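Local atomic coordinates of phosphoglycerol transferase GacH (Streptococcus pyogenes MGAS5005, PDB entry 6DGM), a protein that probably transfers glycerol phosphate to the rhamnose polysaccharide of the streptococcal cell wall, through a metal-binding catalytic domain of a membrane protein. Residues H306-E320 / Y330-D343. Residues are numbered along the deposited sequence; the frame is centred on the assembly and turned at random.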
ATOM      1  N   HIS A 306      13.504   2.028  -7.323  1.00 23.95           N
ATOM      2  CA  HIS A 306      12.205   1.488  -7.723  1.00 22.19           C
ATOM      3  C   HIS A 306      11.296   2.651  -8.095  1.00 20.95           C
ATOM      4  O   HIS A 306      10.355   2.992  -7.366  1.00 20.59           O
ATOM      5  CB  HIS A 306      11.584   0.673  -6.587  1.00 21.96           C
ATOM      6  CG  HIS A 306      12.347  -0.569  -6.255  1.00 23.24           C
ATOM      7  ND1 HIS A 306      12.513  -1.604  -7.153  1.00 24.40           N
ATOM      8  CD2 HIS A 306      13.011  -0.935  -5.133  1.00 25.07           C
ATOM      9  CE1 HIS A 306      13.231  -2.560  -6.591  1.00 25.00           C
ATOM     10  NE2 HIS A 306      13.549  -2.177  -5.366  1.00 24.92           N
ATOM     11  N   PRO A 307      11.547   3.285  -9.243  1.00 22.05           N
ATOM     12  CA  PRO A 307      10.825   4.538  -9.550  1.00 21.65           C
ATOM     13  C   PRO A 307       9.340   4.359  -9.790  1.00 21.25           C
ATOM     14  O   PRO A 307       8.584   5.326  -9.618  1.00 20.32           O
ATOM     15  CB  PRO A 307      11.526   5.069 -10.805  1.00 23.99           C
ATOM     16  CG  PRO A 307      12.250   3.871 -11.389  1.00 25.38           C
ATOM     17  CD  PRO A 307      12.602   2.980 -10.226  1.00 24.37           C
ATOM     18  N   LEU A 308       8.903   3.166 -10.185  1.00 21.48           N
ATOM     19  CA  LEU A 308       7.503   2.918 -10.515  1.00 20.52           C
ATOM     20  C   LEU A 308       7.218   1.467 -10.159  1.00 19.91           C
ATOM     21  O   LEU A 308       7.776   0.546 -10.774  1.00 20.36           O
ATOM     22  CB  LEU A 308       7.257   3.169 -11.999  1.00 22.76           C
ATOM     23  CG  LEU A 308       5.905   2.742 -12.566  1.00 27.72           C
ATOM     24  CD1 LEU A 308       4.782   3.357 -11.792  1.00 28.86           C
ATOM     25  CD2 LEU A 308       5.823   3.114 -14.037  1.00 31.57           C
ATOM     26  N   ILE A 309       6.343   1.261  -9.176  1.00 18.90           N
ATOM     27  CA  ILE A 309       5.964  -0.076  -8.744  1.00 19.35           C
ATOM     28  C   ILE A 309       4.455  -0.105  -8.540  1.00 17.84           C
ATOM     29  O   ILE A 309       3.768   0.910  -8.653  1.00 17.65           O
ATOM     30  CB  ILE A 309       6.708  -0.521  -7.475  1.00 20.45           C
ATOM     31  CG1 ILE A 309       6.339   0.353  -6.278  1.00 21.17           C
ATOM     32  CG2 ILE A 309       8.237  -0.503  -7.726  1.00 22.14           C
ATOM     33  CD1 ILE A 309       7.109  -0.035  -5.013  1.00 22.52           C
ATOM     34  N   ASN A 310       3.946  -1.296  -8.262  1.00 16.78           N
ATOM     35  CA  ASN A 310       2.532  -1.516  -8.006  1.00 16.54           C
ATOM     36  C   ASN A 310       2.305  -1.657  -6.511  1.00 16.04           C
ATOM     37  O   ASN A 310       3.225  -1.961  -5.753  1.00 16.90           O
ATOM     38  CB  ASN A 310       2.126  -2.830  -8.675  1.00 18.87           C
ATOM     39  CG  ASN A 310       0.683  -2.843  -9.108  1.00 20.96           C
ATOM     40  OD1 ASN A 310       0.180  -1.871  -9.681  1.00 22.64           O
ATOM     41  ND2 ASN A 310      -0.000  -3.955  -8.840  1.00 20.89           N
ATOM     42  N   SER A 311       1.049  -1.463  -6.090  1.00 15.90           N
ATOM     43  CA  SER A 311       0.721  -1.635  -4.675  1.00 16.26           C
ATOM     44  C   SER A 311       1.064  -3.042  -4.184  1.00 16.19           C
ATOM     45  O   SER A 311       1.453  -3.227  -3.023  1.00 16.12           O
ATOM     46  CB  SER A 311      -0.762  -1.339  -4.425  1.00 16.73           C
ATOM     47  OG  SER A 311      -1.648  -2.198  -5.149  1.00 17.28           O
ATOM     48  N   SER A 312       0.924  -4.044  -5.053  1.00 15.68           N
ATOM     49  CA  SER A 312       1.202  -5.424  -4.689  1.00 16.44           C
ATOM     50  C   SER A 312       2.680  -5.684  -4.444  1.00 17.04           C
ATOM     51  O   SER A 312       3.020  -6.725  -3.877  1.00 18.88           O
ATOM     52  CB  SER A 312       0.684  -6.352  -5.794  1.00 17.42           C
ATOM     53  OG  SER A 312       1.241  -5.980  -7.038  1.00 18.58           O
ATOM     54  N   ASP A 313       3.560  -4.771  -4.861  1.00 16.56           N
ATOM     55  CA  ASP A 313       4.995  -4.926  -4.725  1.00 16.90           C
ATOM     56  C   ASP A 313       5.537  -4.441  -3.385  1.00 16.78           C
ATOM     57  O   ASP A 313       6.726  -4.613  -3.126  1.00 17.37           O
ATOM     58  CB  ASP A 313       5.719  -4.107  -5.810  1.00 18.15           C
ATOM     59  CG  ASP A 313       5.539  -4.654  -7.210  1.00 18.89           C
ATOM     60  OD1 ASP A 313       5.520  -5.894  -7.389  1.00 19.44           O
ATOM     61  OD2 ASP A 313       5.420  -3.816  -8.137  1.00 19.16           O
ATOM     62  N   PHE A 314       4.706  -3.803  -2.543  1.00 15.73           N
ATOM     63  CA  PHE A 314       5.255  -3.122  -1.379  1.00 16.26           C
ATOM     64  C   PHE A 314       5.949  -4.086  -0.425  1.00 17.47           C
ATOM     65  O   PHE A 314       7.003  -3.755   0.123  1.00 18.13           O
ATOM     66  CB  PHE A 314       4.181  -2.341  -0.632  1.00 16.39           C
ATOM     67  CG  PHE A 314       3.785  -1.038  -1.297  1.00 19.30           C
ATOM     68  CD1 PHE A 314       4.670  -0.306  -2.073  1.00 24.31           C
ATOM     69  CD2 PHE A 314       2.516  -0.550  -1.132  1.00 16.68           C
ATOM     70  CE1 PHE A 314       4.264   0.892  -2.672  1.00 23.89           C
ATOM     71  CE2 PHE A 314       2.110   0.635  -1.724  1.00 16.14           C
ATOM     72  CZ  PHE A 314       2.978   1.358  -2.476  1.00 19.05           C
ATOM     73  N   THR A 315       5.380  -5.275  -0.200  1.00 16.92           N
ATOM     74  CA  THR A 315       5.985  -6.183   0.773  1.00 17.47           C
ATOM     75  C   THR A 315       7.364  -6.649   0.316  1.00 18.08           C
ATOM     76  O   THR A 315       8.314  -6.654   1.097  1.00 18.06           O
ATOM     77  CB  THR A 315       5.075  -7.370   1.076  1.00 18.26           C
ATOM     78  OG1 THR A 315       3.826  -6.884   1.552  1.00 17.53           O
ATOM     79  CG2 THR A 315       5.689  -8.269   2.181  1.00 19.97           C
ATOM     80  N   ALA A 316       7.504  -7.037  -0.945  1.00 18.19           N
ATOM     81  CA  ALA A 316       8.833  -7.397  -1.428  1.00 18.57           C
ATOM     82  C   ALA A 316       9.793  -6.224  -1.294  1.00 18.21           C
ATOM     83  O   ALA A 316      10.963  -6.397  -0.923  1.00 19.57           O
ATOM     84  CB  ALA A 316       8.761  -7.870  -2.872  1.00 19.81           C
ATOM     85  N   ALA A 317       9.315  -5.017  -1.591  1.00 17.20           N
ATOM     86  CA  ALA A 317      10.175  -3.852  -1.460  1.00 18.49           C
ATOM     87  C   ALA A 317      10.525  -3.581  -0.009  1.00 18.27           C
ATOM     88  O   ALA A 317      11.626  -3.102   0.285  1.00 19.23           O
ATOM     89  CB  ALA A 317       9.516  -2.637  -2.093  1.00 19.58           C
ATOM     90  N   LEU A 318       9.604  -3.890   0.907  1.00 18.57           N
ATOM     91  CA  LEU A 318       9.864  -3.713   2.332  1.00 20.01           C
ATOM     92  C   LEU A 318      10.943  -4.672   2.809  1.00 20.64           C
ATOM     93  O   LEU A 318      11.844  -4.290   3.569  1.00 20.75           O
ATOM     94  CB  LEU A 318       8.565  -3.927   3.118  1.00 20.09           C
ATOM     95  CG  LEU A 318       8.688  -4.129   4.630  1.00 21.72           C
ATOM     96  CD1 LEU A 318       8.978  -2.786   5.283  1.00 20.70           C
ATOM     97  CD2 LEU A 318       7.452  -4.764   5.223  1.00 23.67           C
ATOM     98  N   PHE A 319      10.849  -5.938   2.404  1.00 19.70           N
ATOM     99  CA  PHE A 319      11.899  -6.887   2.755  1.00 19.37           C
ATOM    100  C   PHE A 319      13.251  -6.424   2.228  1.00 20.32           C
ATOM    101  O   PHE A 319      14.266  -6.517   2.929  1.00 21.14           O
ATOM    102  CB  PHE A 319      11.575  -8.274   2.200  1.00 20.97           C
ATOM    103  CG  PHE A 319      10.656  -9.097   3.074  1.00 23.72           C
ATOM    104  CD1 PHE A 319       9.291  -8.869   3.089  1.00 26.22           C
ATOM    105  CD2 PHE A 319      11.162 -10.115   3.863  1.00 23.70           C
ATOM    106  CE1 PHE A 319       8.451  -9.645   3.886  1.00 27.58           C
ATOM    107  CE2 PHE A 319      10.338 -10.875   4.663  1.00 24.86           C
ATOM    108  CZ  PHE A 319       8.985 -10.647   4.683  1.00 26.85           C
ATOM    109  N   GLU A 320      13.291  -5.931   0.986  1.00 20.84           N
ATOM    110  CA  GLU A 320      14.562  -5.477   0.432  1.00 22.16           C
ATOM    111  C   GLU A 320      15.084  -4.263   1.193  1.00 22.19           C
ATOM    112  O   GLU A 320      16.276  -4.186   1.528  1.00 23.06           O
ATOM    113  CB  GLU A 320      14.404  -5.145  -1.047  1.00 23.05           C
ATOM    114  CG  GLU A 320      15.712  -4.774  -1.708  1.00 24.60           C
ATOM    115  CD  GLU A 320      15.525  -4.185  -3.078  1.00 26.50           C
ATOM    116  OE1 GLU A 320      14.586  -3.363  -3.261  1.00 26.68           O
ATOM    117  OE2 GLU A 320      16.312  -4.543  -3.968  1.00 28.41           O
ATOM    118  N   TYR A 330       8.065 -14.709  -0.997  1.00 19.48           N
ATOM    119  CA  TYR A 330       8.610 -13.355  -1.153  1.00 20.24           C
ATOM    120  C   TYR A 330       9.835 -13.303  -2.060  1.00 21.14           C
ATOM    121  O   TYR A 330      10.128 -12.230  -2.605  1.00 20.52           O
ATOM    122  CB  TYR A 330       8.830 -12.666   0.212  1.00 20.42           C
ATOM    123  CG  TYR A 330       7.496 -12.322   0.862  1.00 21.26           C
ATOM    124  CD1 TYR A 330       6.577 -11.514   0.215  1.00 21.23           C
ATOM    125  CD2 TYR A 330       7.155 -12.834   2.092  1.00 21.80           C
ATOM    126  CE1 TYR A 330       5.341 -11.231   0.787  1.00 22.06           C
ATOM    127  CE2 TYR A 330       5.951 -12.552   2.675  1.00 23.33           C
ATOM    128  CZ  TYR A 330       5.044 -11.759   2.024  1.00 23.49           C
ATOM    129  OH  TYR A 330       3.842 -11.502   2.634  1.00 25.00           O
ATOM    130  N   ALA A 331      10.523 -14.434  -2.279  1.00 22.01           N
ATOM    131  CA  ALA A 331      11.537 -14.499  -3.328  1.00 21.98           C
ATOM    132  C   ALA A 331      10.895 -14.331  -4.708  1.00 22.06           C
ATOM    133  O   ALA A 331      11.369 -13.546  -5.536  1.00 22.44           O
ATOM    134  CB  ALA A 331      12.309 -15.823  -3.247  1.00 22.02           C
ATOM    135  N   LEU A 332       9.817 -15.068  -4.974  1.00 21.90           N
ATOM    136  CA  LEU A 332       9.056 -14.858  -6.204  1.00 21.19           C
ATOM    137  C   LEU A 332       8.605 -13.409  -6.325  1.00 20.35           C
ATOM    138  O   LEU A 332       8.744 -12.787  -7.383  1.00 21.01           O
ATOM    139  CB  LEU A 332       7.845 -15.786  -6.232  1.00 21.44           C
ATOM    140  CG  LEU A 332       6.745 -15.501  -7.260  1.00 22.87           C
ATOM    141  CD1 LEU A 332       7.272 -15.559  -8.673  1.00 21.55           C
ATOM    142  CD2 LEU A 332       5.618 -16.491  -7.060  1.00 25.91           C
ATOM    143  N   LEU A 333       8.062 -12.853  -5.243  1.00 19.17           N
ATOM    144  CA  LEU A 333       7.569 -11.480  -5.298  1.00 19.70           C
ATOM    145  C   LEU A 333       8.708 -10.480  -5.461  1.00 19.42           C
ATOM    146  O   LEU A 333       8.493  -9.391  -6.001  1.00 19.44           O
ATOM    147  CB  LEU A 333       6.716 -11.173  -4.071  1.00 21.21           C
ATOM    148  CG  LEU A 333       5.425 -11.996  -3.998  1.00 23.57           C
ATOM    149  CD1 LEU A 333       4.800 -11.911  -2.625  1.00 24.24           C
ATOM    150  CD2 LEU A 333       4.450 -11.519  -5.062  1.00 23.81           C
ATOM    151  N   THR A 334       9.920 -10.831  -5.017  1.00 19.80           N
ATOM    152  CA  THR A 334      11.080  -9.985  -5.296  1.00 21.11           C
ATOM    153  C   THR A 334      11.437 -10.019  -6.774  1.00 21.24           C
ATOM    154  O   THR A 334      11.767  -8.978  -7.358  1.00 22.12           O
ATOM    155  CB  THR A 334      12.260 -10.428  -4.433  1.00 22.97           C
ATOM    156  OG1 THR A 334      11.890 -10.295  -3.056  1.00 22.86           O
ATOM    157  CG2 THR A 334      13.491  -9.569  -4.693  1.00 24.62           C
ATOM    158  N   GLU A 335      11.361 -11.203  -7.397  1.00 21.45           N
ATOM    159  CA  GLU A 335      11.541 -11.300  -8.846  1.00 22.60           C
ATOM    160  C   GLU A 335      10.491 -10.478  -9.589  1.00 21.95           C
ATOM    161  O   GLU A 335      10.803  -9.809 -10.581  1.00 23.22           O
ATOM    162  CB  GLU A 335      11.481 -12.762  -9.279  1.00 24.88           C
ATOM    163  CG  GLU A 335      12.714 -13.543  -8.886  1.00 28.26           C
ATOM    164  CD  GLU A 335      13.900 -13.217  -9.780  1.00 33.96           C
ATOM    165  OE1 GLU A 335      13.950 -13.733 -10.917  1.00 36.50           O
ATOM    166  OE2 GLU A 335      14.768 -12.435  -9.347  1.00 35.48           O
ATOM    167  N   VAL A 336       9.238 -10.510  -9.127  1.00 20.79           N
ATOM    168  CA  VAL A 336       8.205  -9.665  -9.729  1.00 20.31           C
ATOM    169  C   VAL A 336       8.572  -8.194  -9.587  1.00 20.36           C
ATOM    170  O   VAL A 336       8.567  -7.438 -10.566  1.00 21.03           O
ATOM    171  CB  VAL A 336       6.821  -9.971  -9.127  1.00 19.89           C
ATOM    172  CG1 VAL A 336       5.769  -8.991  -9.652  1.00 19.83           C
ATOM    173  CG2 VAL A 336       6.425 -11.426  -9.422  1.00 19.86           C
ATOM    174  N   LEU A 337       8.888  -7.770  -8.360  1.00 19.31           N
ATOM    175  CA  LEU A 337       9.248  -6.372  -8.112  1.00 19.49           C
ATOM    176  C   LEU A 337      10.334  -5.912  -9.075  1.00 20.67           C
ATOM    177  O   LEU A 337      10.225  -4.848  -9.693  1.00 22.29           O
ATOM    178  CB  LEU A 337       9.726  -6.216  -6.664  1.00 20.07           C
ATOM    179  CG  LEU A 337      10.507  -4.952  -6.283  1.00 21.49           C
ATOM    180  CD1 LEU A 337       9.588  -3.723  -6.284  1.00 21.27           C
ATOM    181  CD2 LEU A 337      11.155  -5.135  -4.899  1.00 21.93           C
ATOM    182  N   ASN A 338      11.379  -6.716  -9.238  1.00 20.46           N
ATOM    183  CA  ASN A 338      12.541  -6.277  -9.990  1.00 22.45           C
ATOM    184  C   ASN A 338      12.419  -6.495 -11.487  1.00 25.02           C
ATOM    185  O   ASN A 338      12.990  -5.717 -12.260  1.00 27.13           O
ATOM    186  CB  ASN A 338      13.796  -6.996  -9.477  1.00 22.46           C
ATOM    187  CG  ASN A 338      14.250  -6.469  -8.126  1.00 24.79           C
ATOM    188  OD1 ASN A 338      14.131  -5.275  -7.848  1.00 25.60           O
ATOM    189  ND2 ASN A 338      14.780  -7.357  -7.283  1.00 26.68           N
ATOM    190  N   LYS A 339      11.719  -7.542 -11.925  1.00 25.12           N
ATOM    191  CA  LYS A 339      11.791  -7.932 -13.324  1.00 24.42           C
ATOM    192  C   LYS A 339      10.457  -8.090 -14.036  1.00 24.75           C
ATOM    193  O   LYS A 339      10.465  -8.310 -15.256  1.00 25.45           O
ATOM    194  CB  LYS A 339      12.562  -9.250 -13.476  1.00 25.90           C
ATOM    195  CG  LYS A 339      13.937  -9.256 -12.823  1.00 28.56           C
ATOM    196  CD  LYS A 339      14.573 -10.630 -12.922  1.00 32.65           C
ATOM    197  CE  LYS A 339      15.824 -10.727 -12.067  1.00 38.11           C
ATOM    198  NZ  LYS A 339      16.421 -12.092 -12.130  1.00 43.12           N
ATOM    199  N   ALA A 340       9.321  -8.017 -13.342  1.00 21.34           N
ATOM    200  CA  ALA A 340       8.079  -8.378 -14.011  1.00 21.55           C
ATOM    201  C   ALA A 340       6.892  -7.543 -13.564  1.00 19.58           C
ATOM    202  O   ALA A 340       5.747  -7.994 -13.686  1.00 19.85           O
ATOM    203  CB  ALA A 340       7.793  -9.885 -13.837  1.00 22.75           C
ATOM    204  N   SER A 341       7.120  -6.315 -13.093  1.00 18.68           N
ATOM    205  CA  SER A 341       5.997  -5.531 -12.612  1.00 19.72           C
ATOM    206  C   SER A 341       5.574  -4.436 -13.602  1.00 20.32           C
ATOM    207  O   SER A 341       5.913  -4.474 -14.795  1.00 20.45           O
ATOM    208  CB  SER A 341       6.328  -4.946 -11.232  1.00 20.18           C
ATOM    209  OG  SER A 341       5.160  -4.406 -10.633  1.00 20.06           O
ATOM    210  N   VAL A 342       4.824  -3.452 -13.109  1.00 19.97           N
ATOM    211  CA  VAL A 342       4.116  -2.512 -13.974  1.00 20.64           C
ATOM    212  C   VAL A 342       5.019  -1.530 -14.694  1.00 21.72           C
ATOM    213  O   VAL A 342       4.548  -0.826 -15.599  1.00 24.07           O
ATOM    214  CB  VAL A 342       3.048  -1.755 -13.161  1.00 21.81           C
ATOM    215  CG1 VAL A 342       2.015  -2.715 -12.627  1.00 22.97           C
ATOM    216  CG2 VAL A 342       3.684  -0.975 -12.028  1.00 21.83           C
ATOM    217  N   ASP A 343       6.295  -1.457 -14.330  1.00 20.86           N
ATOM    218  CA  ASP A 343       7.242  -0.613 -15.046  1.00 22.72           C
ATOM    219  C   ASP A 343       7.835  -1.295 -16.270  1.00 23.94           C
ATOM    220  O   ASP A 343       8.539  -0.630 -17.045  1.00 25.83           O
ATOM    221  CB  ASP A 343       8.387  -0.231 -14.111  1.00 24.73           C
ATOM    222  CG  ASP A 343       9.195  -1.434 -13.678  1.00 26.84           C
ATOM    223  OD1 ASP A 343       8.589  -2.394 -13.159  1.00 25.98           O
ATOM    224  OD2 ASP A 343      10.419  -1.431 -13.894  1.00 29.30           O
TER
HETATM  225  O   HOH W   1      11.377  -2.045  -9.638  1.00 27.21           O
HETATM  226  O   HOH W   2       5.983  -8.068  -5.799  1.00 17.38           O
HETATM  227  O   HOH W   3       2.440  -9.400   1.428  1.00 18.54           O
HETATM  228  O   HOH W   4      12.778  -8.645  -1.168  1.00 21.27           O
HETATM  229  O   HOH W   5      16.422  -7.030  -5.017  1.00 30.97           O
HETATM  230  O   HOH W   6      16.144  -4.006  -6.708  1.00 36.64           O
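Leu337 projects from helix 330-339 into a pocket made by His306, Ile309, Asp313, Ala316 and Ala317. Its CD1 lies over one face of the His306 imidazole, a CH-pi contact 4.0 Å from the ring centroid. CD1 meets Ile309 CG2, while CD2 packs on Ala316 and Ala317. CG, anti to the backbone N (chi1 164°), carries the branch toward the other segment.

The small Ala316 brings CB within 3.5 Å of Leu333 O where the helices meet. Their axes cross at -99°, 8.6 Å apart. Phe319 and Tyr330 stack offset, planes 26° apart.

Ser341 OG donates to the syn lone pair of Asp313 OD2 at 2.6 Å. The same oxygen accepts Asn310 N on its anti side, 2.9 Å away, tilted out of the carboxylate plane.

Further out, His306 NE2 donates to the syn lone pair of Glu320 OE1 at 2.6 Å, almost in the ring plane. Two waters join Glu320 OE2 to Asn338. Strand 308-310 edges the main sheet of this alkaline-phosphatase-like domain, beside strand 77-81.

Two donors grip Asp313 OD2 and would stabilise its charge. Glu320 and a water bridging ND1 to Leu337 O hold both imidazole nitrogens and would keep one face toward Leu337.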